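Local coordinates for protein ADP compounds hydrolase NudE (Escherichia coli, PDB 1VHZ) that hydrolyses ADP-ribose to AMP and ribose 5-phosphate and also acts on NADH, Ap3A and Ap2A, as a magnesium-dependent Nudix homodimer, at residues G82-D85 with S89-E92; A51-P56 with V172-L177; R96-E101 with V129-L134; V102-N107 with L147-W152; Y75-S80 with M158-D163. One frame throughout, in Å; residues are numbered along the deposited sequence.

Interaction 1 (G82-D85 with S89-E92)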
# COMPACT_ATOMS: atom_id res chain seq x y z
N GLY A 82 -6.35 12.07 3.32
CA GLY A 82 -6.80 13.07 2.36
C GLY A 82 -5.63 13.50 1.48
O GLY A 82 -4.51 13.00 1.58
N LEU A 83 -5.88 14.47 0.62
CA LEU A 83 -4.88 15.00 -0.26
C LEU A 83 -4.30 16.32 0.25
O LEU A 83 -4.95 17.08 0.94
CB LEU A 83 -5.50 15.24 -1.65
CG LEU A 83 -6.01 13.99 -2.36
CD1 LEU A 83 -6.68 14.35 -3.68
CD2 LEU A 83 -4.86 13.01 -2.59
N ILE A 84 -3.03 16.53 -0.08
CA ILE A 84 -2.37 17.80 0.28
C ILE A 84 -2.72 18.80 -0.82
O ILE A 84 -2.42 18.49 -1.98
CB ILE A 84 -0.85 17.60 0.35
CG1 ILE A 84 -0.53 16.59 1.46
CG2 ILE A 84 -0.16 18.95 0.52
CD1 ILE A 84 0.94 16.38 1.75
N ASP A 85 -3.35 19.92 -0.52
CA ASP A 85 -3.66 20.87 -1.61
C ASP A 85 -2.39 21.61 -2.00
O ASP A 85 -1.52 21.84 -1.16
CB ASP A 85 -4.76 21.84 -1.18
CG ASP A 85 -6.09 21.16 -0.85
OD1 ASP A 85 -6.41 20.11 -1.45
OD2 ASP A 85 -6.85 21.66 -0.00
N SER A 89 1.75 22.67 3.31
CA SER A 89 2.80 21.78 3.81
C SER A 89 2.08 20.53 4.36
O SER A 89 0.85 20.54 4.49
CB SER A 89 3.54 22.42 4.98
OG SER A 89 2.71 22.48 6.12
N VAL A 90 2.79 19.49 4.77
CA VAL A 90 2.14 18.32 5.32
C VAL A 90 1.41 18.64 6.63
O VAL A 90 0.40 18.01 6.91
CB VAL A 90 3.08 17.13 5.63
CG1 VAL A 90 3.40 16.39 4.36
CG2 VAL A 90 4.34 17.64 6.34
N TYR A 91 1.96 19.52 7.45
CA TYR A 91 1.34 19.86 8.73
C TYR A 91 -0.00 20.56 8.49
O TYR A 91 -1.01 20.19 9.07
CB TYR A 91 2.28 20.77 9.54
CG TYR A 91 3.64 20.12 9.75
CD1 TYR A 91 3.81 19.16 10.73
CD2 TYR A 91 4.73 20.43 8.93
CE1 TYR A 91 5.02 18.56 10.95
CE2 TYR A 91 5.94 19.82 9.13
CZ TYR A 91 6.10 18.89 10.14
OH TYR A 91 7.29 18.24 10.33
N GLU A 92 -0.02 21.46 7.52
CA GLU A 92 -1.21 22.22 7.17
C GLU A 92 -2.29 21.33 6.62
O GLU A 92 -3.46 21.43 7.00
CB GLU A 92 -0.83 23.34 6.17
CG GLU A 92 -0.11 24.52 6.81
CD GLU A 92 0.66 25.38 5.81
OE1 GLU A 92 0.81 25.03 4.62
OE2 GLU A 92 1.18 26.45 6.21
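I84 and V90 meet because of how each branch is set: the CG1 arm of I84 lies beside its own backbone N (chi1 -63°) and runs on extended to CD1, while V90 holds CG1 beside its N as well. The contact belongs to the first part of the Nudix box, the loop-helix-loop motif of this hydrolase family, where the chain leaves strand 80-83, turns, and enters helix 90-102. I84 CD1 touches V90 CG1 at 3.6 Å, the two side chains crossing obliquely. The CB of V90 points away from residues 82-85, and it is the CG1 branch alone that reaches across. Both side chains also rest on N127 of strand 125-136, which ties the turn to the sheet.

The worked example pairs a small apolar contact with a polar cap on the same turn. S89 is the N-cap, and with E92 it forms a capping box. S89 OG accepts from E92 N, and E92 reaches back so that two backbone N-H groups at the helix start are satisfied by side chains. On the strand side, D85 makes a salt bridge to R49, and the carbonyl of L83 takes a hydrogen bond from R96, a later residue of the same motif. In the return bond of the box, S89 N lies 2.9 Å from E92 OE1, which it meets on the anti side, 35° out of the carboxylate plane.

Interaction 2 (A51-P56 with V172-L177)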
# COMPACT_ATOMS: atom_id res chain seq x y z
N ALA A 51 -0.61 12.74 -0.78
CA ALA A 51 -1.60 12.46 0.21
C ALA A 51 -1.03 12.56 1.62
O ALA A 51 0.19 12.55 1.84
CB ALA A 51 -2.20 11.06 -0.00
N VAL A 52 -1.94 12.66 2.58
CA VAL A 52 -1.60 12.74 3.98
C VAL A 52 -2.52 11.82 4.79
O VAL A 52 -3.69 11.61 4.44
CB VAL A 52 -1.68 14.18 4.53
CG1 VAL A 52 -3.10 14.70 4.55
CG2 VAL A 52 -1.10 14.27 5.95
N MET A 53 -1.96 11.14 5.76
CA MET A 53 -2.74 10.25 6.63
C MET A 53 -2.45 10.72 8.05
O MET A 53 -1.29 10.97 8.39
CB MET A 53 -2.44 8.78 6.42
CG MET A 53 -2.59 7.90 7.67
SD MET A 53 -2.30 6.13 7.37
CE MET A 53 -1.13 6.27 6.02
N ILE A 54 -3.49 10.93 8.84
CA ILE A 54 -3.32 11.44 10.19
C ILE A 54 -3.71 10.44 11.26
O ILE A 54 -4.75 9.80 11.21
CB ILE A 54 -4.16 12.72 10.43
CG1 ILE A 54 -3.98 13.69 9.28
CG2 ILE A 54 -3.77 13.37 11.75
CD1 ILE A 54 -4.96 13.48 8.14
N VAL A 55 -2.83 10.31 12.23
CA VAL A 55 -3.00 9.43 13.37
C VAL A 55 -3.10 10.28 14.64
O VAL A 55 -2.10 10.61 15.27
CB VAL A 55 -1.81 8.45 13.47
CG1 VAL A 55 -1.99 7.53 14.66
CG2 VAL A 55 -1.68 7.62 12.18
N PRO A 56 -4.33 10.58 15.04
CA PRO A 56 -4.62 11.35 16.23
C PRO A 56 -4.58 10.51 17.49
O PRO A 56 -5.08 9.38 17.53
CB PRO A 56 -6.01 11.91 16.01
CG PRO A 56 -6.47 11.42 14.69
CD PRO A 56 -5.60 10.25 14.33
N VAL A 172 -1.66 -0.44 8.13
CA VAL A 172 -0.73 -1.31 8.89
C VAL A 172 0.64 -0.69 9.00
O VAL A 172 1.25 -0.67 10.07
CB VAL A 172 -0.70 -2.71 8.26
CG1 VAL A 172 0.40 -3.59 8.82
CG2 VAL A 172 -2.06 -3.41 8.46
N SER A 173 1.17 -0.13 7.90
CA SER A 173 2.45 0.55 7.94
C SER A 173 2.43 1.67 8.99
O SER A 173 3.33 1.77 9.81
CB SER A 173 2.73 1.25 6.58
OG SER A 173 3.01 0.30 5.60
N ALA A 174 1.37 2.49 8.95
CA ALA A 174 1.22 3.58 9.89
C ALA A 174 1.19 3.10 11.33
O ALA A 174 1.83 3.69 12.20
CB ALA A 174 -0.05 4.39 9.60
N LEU A 175 0.39 2.07 11.60
CA LEU A 175 0.25 1.51 12.93
C LEU A 175 1.60 1.14 13.53
O LEU A 175 1.94 1.58 14.62
CB LEU A 175 -0.64 0.26 12.85
CG LEU A 175 -0.93 -0.39 14.19
CD1 LEU A 175 -1.86 0.50 15.02
CD2 LEU A 175 -1.49 -1.79 14.01
N PHE A 176 2.41 0.38 12.80
CA PHE A 176 3.73 -0.04 13.24
C PHE A 176 4.70 1.15 13.33
O PHE A 176 5.55 1.16 14.22
CB PHE A 176 4.30 -1.09 12.26
CG PHE A 176 3.85 -2.51 12.48
CD1 PHE A 176 3.01 -3.13 11.58
CD2 PHE A 176 4.30 -3.23 13.58
CE1 PHE A 176 2.62 -4.45 11.75
CE2 PHE A 176 3.90 -4.55 13.76
CZ PHE A 176 3.06 -5.17 12.84
N LEU A 177 4.62 2.13 12.44
CA LEU A 177 5.52 3.28 12.51
C LEU A 177 5.23 4.15 13.73
O LEU A 177 6.15 4.62 14.40
CB LEU A 177 5.46 4.11 11.22
CG LEU A 177 6.11 3.43 10.00
CD1 LEU A 177 5.60 4.05 8.71
CD2 LEU A 177 7.63 3.46 10.07
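M53 and V55 sit on an extended strand, 51-58, and A174 on helix 169-184, whose regular turns carry backbone bonds such as F176 N to V172 O at 3.1 Å. The closest pair of CA atoms, V55 and A174, is 8.0 Å apart, a spacing that a small residue on the helix and two longer ones on the strand can bridge. Being two residues apart on an extended strand, M53 and V55 both point their CB atoms toward the helix, and A174 points its methyl back at them.

The main touch is made by sulfur: M53 SD lies 3.6 Å from A174 CB. The methionine runs straight through chi2 and then bends at chi3 (30°), which brings its terminal CE to 4.2 Å from the same A174 CB. V55 adds a looser approach, its CG2 standing 4.4 Å from A174 CB. All three residues are buried, and the join is purely apolar. F79 and I128 also pack against M53.

The next residue along the strand, I54, turns to the other face, where it meets A94, E97 and L98 of helix 90-102. Helix 169-184 also takes part in the dimer interface: S173 OG is hydrogen-bonded to S173 OG of the second subunit, and the F176 rings of the two subunits meet nearly parallel. A central mixed sheet flanked by a helix on each face, as here with helices 90-102 and 169-184, is the alpha/beta/alpha sandwich of the Nudix fold.

Interaction 3 (R96-E101 with V129-L134)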
# COMPACT_ATOMS: atom_id res chain seq x y z
N ARG A 96 -5.91 20.58 8.54
CA ARG A 96 -7.14 20.83 7.81
C ARG A 96 -7.97 19.55 7.69
O ARG A 96 -9.18 19.57 7.95
CB ARG A 96 -6.86 21.42 6.42
CG ARG A 96 -8.10 21.62 5.55
CD ARG A 96 -7.74 22.18 4.17
NE ARG A 96 -6.75 21.35 3.49
CZ ARG A 96 -6.95 20.10 3.09
NH1 ARG A 96 -8.11 19.47 3.29
NH2 ARG A 96 -5.96 19.43 2.49
N GLU A 97 -7.34 18.44 7.28
CA GLU A 97 -8.06 17.18 7.14
C GLU A 97 -8.63 16.73 8.49
O GLU A 97 -9.76 16.24 8.50
CB GLU A 97 -7.21 16.06 6.54
CG GLU A 97 -6.81 16.25 5.09
CD GLU A 97 -7.97 16.05 4.12
OE1 GLU A 97 -7.91 16.66 3.03
OE2 GLU A 97 -8.91 15.30 4.45
N LEU A 98 -7.89 16.85 9.58
CA LEU A 98 -8.44 16.44 10.87
C LEU A 98 -9.73 17.24 11.16
O LEU A 98 -10.71 16.66 11.60
CB LEU A 98 -7.50 16.69 12.01
CG LEU A 98 -6.72 15.71 12.82
CD1 LEU A 98 -6.42 16.32 14.22
CD2 LEU A 98 -7.38 14.35 13.00
N LYS A 99 -9.65 18.56 11.02
CA LYS A 99 -10.74 19.46 11.29
C LYS A 99 -11.98 19.09 10.47
O LYS A 99 -13.06 19.02 11.03
CB LYS A 99 -10.39 20.93 11.02
CG LYS A 99 -9.36 21.53 11.94
CD LYS A 99 -8.98 22.95 11.50
CE LYS A 99 -7.82 23.42 12.41
NZ LYS A 99 -7.17 24.63 11.82
N GLU A 100 -11.76 18.82 9.18
CA GLU A 100 -12.82 18.43 8.28
C GLU A 100 -13.40 17.05 8.61
O GLU A 100 -14.61 16.84 8.52
CB GLU A 100 -12.33 18.36 6.83
CG GLU A 100 -12.06 19.69 6.15
CD GLU A 100 -11.39 19.57 4.80
OE1 GLU A 100 -10.90 20.60 4.30
OE2 GLU A 100 -11.30 18.45 4.22
N GLU A 101 -12.55 16.10 9.00
CA GLU A 101 -13.09 14.75 9.21
C GLU A 101 -13.50 14.39 10.61
O GLU A 101 -14.48 13.66 10.80
CB GLU A 101 -12.05 13.73 8.69
CG GLU A 101 -11.82 13.91 7.18
CD GLU A 101 -11.06 12.75 6.57
OE1 GLU A 101 -10.86 11.72 7.24
OE2 GLU A 101 -10.67 12.86 5.39
N VAL A 129 1.32 11.46 9.41
CA VAL A 129 1.50 12.47 10.46
C VAL A 129 0.82 12.07 11.76
O VAL A 129 -0.32 11.59 11.70
CB VAL A 129 0.90 13.82 9.99
CG1 VAL A 129 0.98 14.88 11.08
CG2 VAL A 129 1.55 14.33 8.72
N VAL A 130 1.45 12.30 12.90
CA VAL A 130 0.82 12.00 14.20
C VAL A 130 0.31 13.33 14.78
O VAL A 130 1.05 14.32 14.75
CB VAL A 130 1.80 11.38 15.20
CG1 VAL A 130 1.10 11.05 16.53
CG2 VAL A 130 2.43 10.14 14.62
N ALA A 131 -0.93 13.36 15.23
CA ALA A 131 -1.57 14.52 15.79
C ALA A 131 -1.87 14.37 17.29
O ALA A 131 -2.52 13.39 17.69
CB ALA A 131 -2.94 14.71 15.13
N GLN A 132 -1.36 15.28 18.09
CA GLN A 132 -1.59 15.29 19.53
C GLN A 132 -1.96 16.71 19.97
O GLN A 132 -1.72 17.67 19.24
CB GLN A 132 -0.39 14.84 20.34
CG GLN A 132 0.30 13.60 19.85
CD GLN A 132 1.56 13.26 20.62
OE1 GLN A 132 1.47 12.59 21.65
NE2 GLN A 132 2.70 13.73 20.15
N ASP A 133 -2.42 16.82 21.20
CA ASP A 133 -2.83 18.08 21.80
C ASP A 133 -3.91 18.71 20.92
O ASP A 133 -3.75 19.77 20.31
CB ASP A 133 -1.65 19.01 22.03
CG ASP A 133 -2.10 20.26 22.81
OD1 ASP A 133 -3.15 20.18 23.49
OD2 ASP A 133 -1.43 21.29 22.71
N LEU A 134 -5.03 17.99 20.83
CA LEU A 134 -6.16 18.38 20.02
C LEU A 134 -7.08 19.40 20.69
O LEU A 134 -7.18 19.45 21.90
CB LEU A 134 -7.02 17.16 19.68
CG LEU A 134 -6.33 15.88 19.25
CD1 LEU A 134 -7.35 14.87 18.71
CD2 LEU A 134 -5.25 16.12 18.20
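Apolar packing joins L98 of the Nudix-box helix to A131 and L134 across one methyl group. L98 CD1 lies 3.9 Å from A131 CB and 4.2 Å from L134 CD2. The CB of A131 points toward the helix. L134 comes from beyond the corner that the chain turns at D133; its CB does not aim at the helix, but with CG beside the backbone N (chi1 -44°) its end swings in and crosses L98 at about a right angle. One leucine branch thus bridges two parts of a bent chain.

The charged interactions lie away from this apolar seam, mostly among residues of the helix itself. R96 NH1 forms salt bridges to E97 OE1 at 2.8 Å and to E100 OE1 at 3.2 Å. E100 OE1 lies in the guanidinium plane, whereas E97 OE1 is tilted from it, and the donor approaches both carboxylates from above their planes. R96 NE has a further salt bridge to E88, so several acidic partners fix the rotation of its guanidinium.

Two acceptors also draw close: E97 OE2 and E101 OE2 are 3.2 Å apart, consistent with their inferred role as ligands of a divalent metal.

Helix 90-102 lies over strands 51-58 and 125-136, L98 also touching P56. On the opposite face of strand 125-136, V130 packs against V178 and W181 of helix 169-184.

Interaction 4 (V102-N107 with L147-W152)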
# COMPACT_ATOMS: atom_id res chain seq x y z
N VAL A 102 -12.83 14.95 11.59
CA VAL A 102 -13.10 14.57 12.98
C VAL A 102 -13.45 15.70 13.89
O VAL A 102 -13.71 15.48 15.08
CB VAL A 102 -11.84 13.74 13.35
CG1 VAL A 102 -11.17 14.07 14.63
CG2 VAL A 102 -12.21 12.26 13.22
N GLY A 103 -13.48 16.95 13.42
CA GLY A 103 -13.83 18.07 14.25
C GLY A 103 -12.79 18.54 15.23
O GLY A 103 -13.11 19.30 16.16
N PHE A 104 -11.51 18.23 15.03
CA PHE A 104 -10.46 18.70 15.92
C PHE A 104 -9.28 19.22 15.06
O PHE A 104 -9.08 18.79 13.94
CB PHE A 104 -9.85 17.62 16.78
CG PHE A 104 -10.62 16.98 17.88
CD1 PHE A 104 -10.86 17.64 19.07
CD2 PHE A 104 -11.05 15.66 17.76
CE1 PHE A 104 -11.54 17.03 20.11
CE2 PHE A 104 -11.73 15.04 18.79
CZ PHE A 104 -11.98 15.73 19.97
N GLY A 105 -8.54 20.13 15.66
CA GLY A 105 -7.29 20.64 15.07
C GLY A 105 -6.24 20.06 16.02
O GLY A 105 -6.66 19.49 17.05
N ALA A 106 -4.96 20.18 15.75
CA ALA A 106 -3.97 19.63 16.70
C ALA A 106 -2.86 20.64 16.91
O ALA A 106 -2.42 21.22 15.92
CB ALA A 106 -3.39 18.32 16.16
N ASN A 107 -2.40 20.85 18.14
CA ASN A 107 -1.30 21.80 18.34
C ASN A 107 0.04 21.10 18.13
O ASN A 107 1.06 21.77 17.99
CB ASN A 107 -1.31 22.41 19.74
CG ASN A 107 -2.53 23.31 19.94
OD1 ASN A 107 -2.85 24.12 19.08
ND2 ASN A 107 -3.23 23.13 21.05
N LEU A 147 -18.38 10.46 9.33
CA LEU A 147 -17.41 9.40 9.57
C LEU A 147 -17.40 9.02 11.04
O LEU A 147 -16.91 9.79 11.88
CB LEU A 147 -16.02 9.91 9.13
CG LEU A 147 -15.99 10.44 7.69
CD1 LEU A 147 -14.73 11.24 7.40
CD2 LEU A 147 -16.14 9.28 6.70
N PRO A 148 -18.00 7.90 11.39
CA PRO A 148 -18.06 7.48 12.79
C PRO A 148 -16.64 7.32 13.32
O PRO A 148 -15.77 6.83 12.59
CB PRO A 148 -18.82 6.17 12.78
CG PRO A 148 -19.50 6.10 11.46
CD PRO A 148 -18.66 6.93 10.51
N GLN A 149 -16.40 7.81 14.52
CA GLN A 149 -15.13 7.76 15.20
C GLN A 149 -15.04 6.57 16.14
O GLN A 149 -16.04 6.10 16.69
CB GLN A 149 -14.90 9.05 16.01
CG GLN A 149 -14.60 10.24 15.12
CD GLN A 149 -14.54 11.56 15.83
OE1 GLN A 149 -13.95 11.67 16.90
NE2 GLN A 149 -15.13 12.60 15.22
N VAL A 150 -13.84 5.99 16.23
CA VAL A 150 -13.60 4.85 17.12
C VAL A 150 -12.36 5.13 17.97
O VAL A 150 -11.27 5.39 17.43
CB VAL A 150 -13.41 3.53 16.38
CG1 VAL A 150 -13.19 2.38 17.39
CG2 VAL A 150 -14.59 3.18 15.49
N ARG A 151 -12.53 5.16 19.28
CA ARG A 151 -11.41 5.37 20.20
C ARG A 151 -10.78 4.00 20.49
O ARG A 151 -11.49 3.06 20.84
CB ARG A 151 -11.88 6.06 21.48
CG ARG A 151 -11.94 7.58 21.27
CD ARG A 151 -12.86 8.26 22.27
NE ARG A 151 -12.33 9.58 22.63
CZ ARG A 151 -12.22 10.62 21.81
NH1 ARG A 151 -12.61 10.55 20.55
NH2 ARG A 151 -11.71 11.75 22.28
N TRP A 152 -9.49 3.88 20.23
CA TRP A 152 -8.77 2.63 20.40
C TRP A 152 -7.55 2.83 21.29
O TRP A 152 -6.68 3.63 20.96
CB TRP A 152 -8.33 2.12 19.01
CG TRP A 152 -8.03 0.65 19.01
CD1 TRP A 152 -6.92 0.02 19.50
CD2 TRP A 152 -8.88 -0.36 18.45
NE1 TRP A 152 -7.02 -1.34 19.29
CE2 TRP A 152 -8.22 -1.59 18.64
CE3 TRP A 152 -10.12 -0.34 17.81
CZ2 TRP A 152 -8.78 -2.80 18.22
CZ3 TRP A 152 -10.69 -1.54 17.38
CH2 TRP A 152 -10.00 -2.75 17.60
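The amide of Q149 presents one face to V102, whose CG2 sits over it at 3.6 Å from both Q149 CD and Q149 NE2. The aromatic ring of F104 is the other flat group; Q149 OE1 approaches it obliquely and loosely, 4.5 Å from F104 CE2, while L134 packs on the ring from strand 125-136.

Q149 reaches the methyl by projecting from strand 149-153 with CG beside its own backbone N (chi1 -73°) and then running extended, so that the aliphatic CG also lies along V102, 3.7 Å from V102 CG2. The end of the amide meets the backbone: Q149 NE2 donates to V102 O at 3.2 Å. This bond is weak, bent to 130° at the hydrogen.

The contact joins the close of the Nudix box to a strand of the sheet. Just past V102, G103 takes a positive phi of 76° as the chain departs from helix 90-102 towards strand 104-116. V102 is buried against I65 of strand 61-69, the strand with which 149-153 pairs.

In chemical terms, a mostly aliphatic and amide-face contact is supplemented by one poorly directed hydrogen bond to the carbonyl of V102. V102 CG2 and V102 O both lie on one side of the amide plane, so an amide whose face packs on the methyl cannot also aim an N-H of NE2 straight at the oxygen.

Interaction 5 (Y75-S80 with M158-D163)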
# COMPACT_ATOMS: atom_id res chain seq x y z
N TYR A 75 -17.20 -0.93 4.70
CA TYR A 75 -16.72 0.16 5.52
C TYR A 75 -15.33 -0.20 6.03
O TYR A 75 -15.14 -1.30 6.55
CB TYR A 75 -17.67 0.44 6.68
CG TYR A 75 -18.82 1.32 6.24
CD1 TYR A 75 -20.03 0.77 5.83
CD2 TYR A 75 -18.66 2.70 6.19
CE1 TYR A 75 -21.06 1.58 5.43
CE2 TYR A 75 -19.68 3.51 5.77
CZ TYR A 75 -20.89 2.95 5.38
OH TYR A 75 -21.91 3.77 4.95
N GLU A 76 -14.35 0.70 5.81
CA GLU A 76 -13.04 0.34 6.36
C GLU A 76 -12.92 1.00 7.74
O GLU A 76 -13.78 1.82 8.09
CB GLU A 76 -11.92 0.57 5.42
CG GLU A 76 -11.48 1.87 4.93
CD GLU A 76 -10.31 1.91 3.96
OE1 GLU A 76 -10.47 2.58 2.91
OE2 GLU A 76 -9.22 1.36 4.22
N LEU A 77 -12.06 0.48 8.58
CA LEU A 77 -11.78 1.01 9.90
C LEU A 77 -10.31 1.47 9.79
O LEU A 77 -9.48 0.66 9.35
CB LEU A 77 -11.86 -0.03 11.01
CG LEU A 77 -11.32 0.42 12.38
CD1 LEU A 77 -12.13 1.59 12.92
CD2 LEU A 77 -11.33 -0.73 13.38
N GLY A 78 -10.02 2.73 10.06
CA GLY A 78 -8.63 3.15 9.92
C GLY A 78 -8.39 4.61 10.22
O GLY A 78 -9.17 5.28 10.88
N PHE A 79 -7.25 5.09 9.74
CA PHE A 79 -6.82 6.45 9.95
C PHE A 79 -7.35 7.38 8.86
O PHE A 79 -7.52 7.01 7.70
CB PHE A 79 -5.29 6.53 10.02
CG PHE A 79 -4.73 5.61 11.08
CD1 PHE A 79 -3.91 4.55 10.73
CD2 PHE A 79 -5.05 5.80 12.42
CE1 PHE A 79 -3.39 3.70 11.70
CE2 PHE A 79 -4.54 4.96 13.39
CZ PHE A 79 -3.70 3.91 13.04
N SER A 80 -7.64 8.59 9.28
CA SER A 80 -8.14 9.65 8.40
C SER A 80 -7.10 9.95 7.35
O SER A 80 -5.88 9.96 7.59
CB SER A 80 -8.52 10.83 9.33
OG SER A 80 -8.26 12.06 8.70
N MET A 158 -2.01 -2.99 18.73
CA MET A 158 -1.76 -4.13 17.88
C MET A 158 -2.98 -5.00 17.69
O MET A 158 -3.01 -5.73 16.68
CB MET A 158 -0.52 -4.92 18.33
CG MET A 158 0.76 -4.06 18.36
SD MET A 158 0.84 -2.75 17.11
CE MET A 158 1.24 -3.68 15.65
N ASP A 159 -4.02 -4.94 18.53
CA ASP A 159 -5.21 -5.77 18.27
C ASP A 159 -5.89 -5.35 16.96
O ASP A 159 -6.69 -6.13 16.41
CB ASP A 159 -6.24 -5.67 19.39
CG ASP A 159 -5.78 -6.06 20.77
OD1 ASP A 159 -4.71 -6.68 20.90
OD2 ASP A 159 -6.48 -5.72 21.75
N LEU A 160 -5.62 -4.16 16.43
CA LEU A 160 -6.24 -3.73 15.17
C LEU A 160 -5.95 -4.67 14.01
O LEU A 160 -6.72 -4.77 13.05
CB LEU A 160 -5.81 -2.30 14.80
CG LEU A 160 -6.54 -1.17 15.56
CD1 LEU A 160 -5.74 0.12 15.47
CD2 LEU A 160 -7.95 -0.98 15.01
N LEU A 161 -4.86 -5.42 14.08
CA LEU A 161 -4.44 -6.40 13.10
C LEU A 161 -5.33 -7.63 13.05
O LEU A 161 -5.11 -8.52 12.21
CB LEU A 161 -3.00 -6.86 13.44
CG LEU A 161 -1.83 -6.16 12.78
CD1 LEU A 161 -2.18 -4.84 12.13
CD2 LEU A 161 -0.65 -6.01 13.74
N GLU A 162 -6.28 -7.76 13.98
CA GLU A 162 -7.22 -8.87 13.98
C GLU A 162 -8.52 -8.44 13.30
O GLU A 162 -9.47 -9.21 13.17
CB GLU A 162 -7.49 -9.39 15.39
CG GLU A 162 -6.28 -10.09 16.01
CD GLU A 162 -5.85 -11.30 15.21
OE1 GLU A 162 -4.68 -11.71 15.33
OE2 GLU A 162 -6.67 -11.87 14.44
N ASP A 163 -8.58 -7.16 12.89
CA ASP A 163 -9.78 -6.69 12.19
C ASP A 163 -9.50 -6.55 10.70
O ASP A 163 -8.79 -5.63 10.27
CB ASP A 163 -10.24 -5.34 12.75
CG ASP A 163 -11.59 -4.91 12.22
OD1 ASP A 163 -12.18 -3.99 12.83
OD2 ASP A 163 -12.08 -5.48 11.22
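Strand 74-78 of the Nudix sheet, which pairs with strand 61-69, meets here the 3-10 turns that precede helix 169-184, with L77 as the bridging residue. L77 stretches its CG anti to the backbone N (chi1 169°), carrying CD2 to both partners at once. L77 CD2 lies 3.8 Å from L160 CD2 and 3.4 Å from D163 OD1, and each of these side chains crosses L77 at about a right angle. L160, with CG beside its own N, points its CB toward the strand from the 3-10 segment, where D163 N is bonded to L160 O at 3.0 Å.

W152 of strand 149-153 touches both leucines, completing an apolar cluster with V150. The same 3-10 segment also faces the dimer partner: L161 O accepts a hydrogen bond from K113 of the second subunit.

The carboxylate of D163 is committed elsewhere, since its OD2 takes a hydrogen bond from D165 N, and D165 is in turn backbone-bonded to L77. The other oxygen, OD1, makes a van der Waals contact with the methyl: the L77 side chain is held by packing, while the polar link between strand and loop runs through the backbones of L77 and D165.

The five contacts show one sheet serving as a common scaffold. Interactions 3 and 4, centres 7 Å apart, meet where strands 104-116 and 125-136 pair (D133 O to N107 N, 2.8 Å). Interactions 2 and 3 are joined through paired strands, with M53 O 2.8 Å from V129 N. Interactions 1 and 3 meet along the Nudix box, L83 O lying 3.0 Å from R96 NH2. Interactions 2 and 5, about 11 Å apart between centres, both reach the second subunit. The inferred metal ligands E97 and E101 fall within interaction 3, and E101 OE1 lies 3.0 Å from S80 OG of interaction 5. The ADP-ribose pocket, lined by R39, Y41, E42, S120 and Y121, uses none of the residues making these contacts.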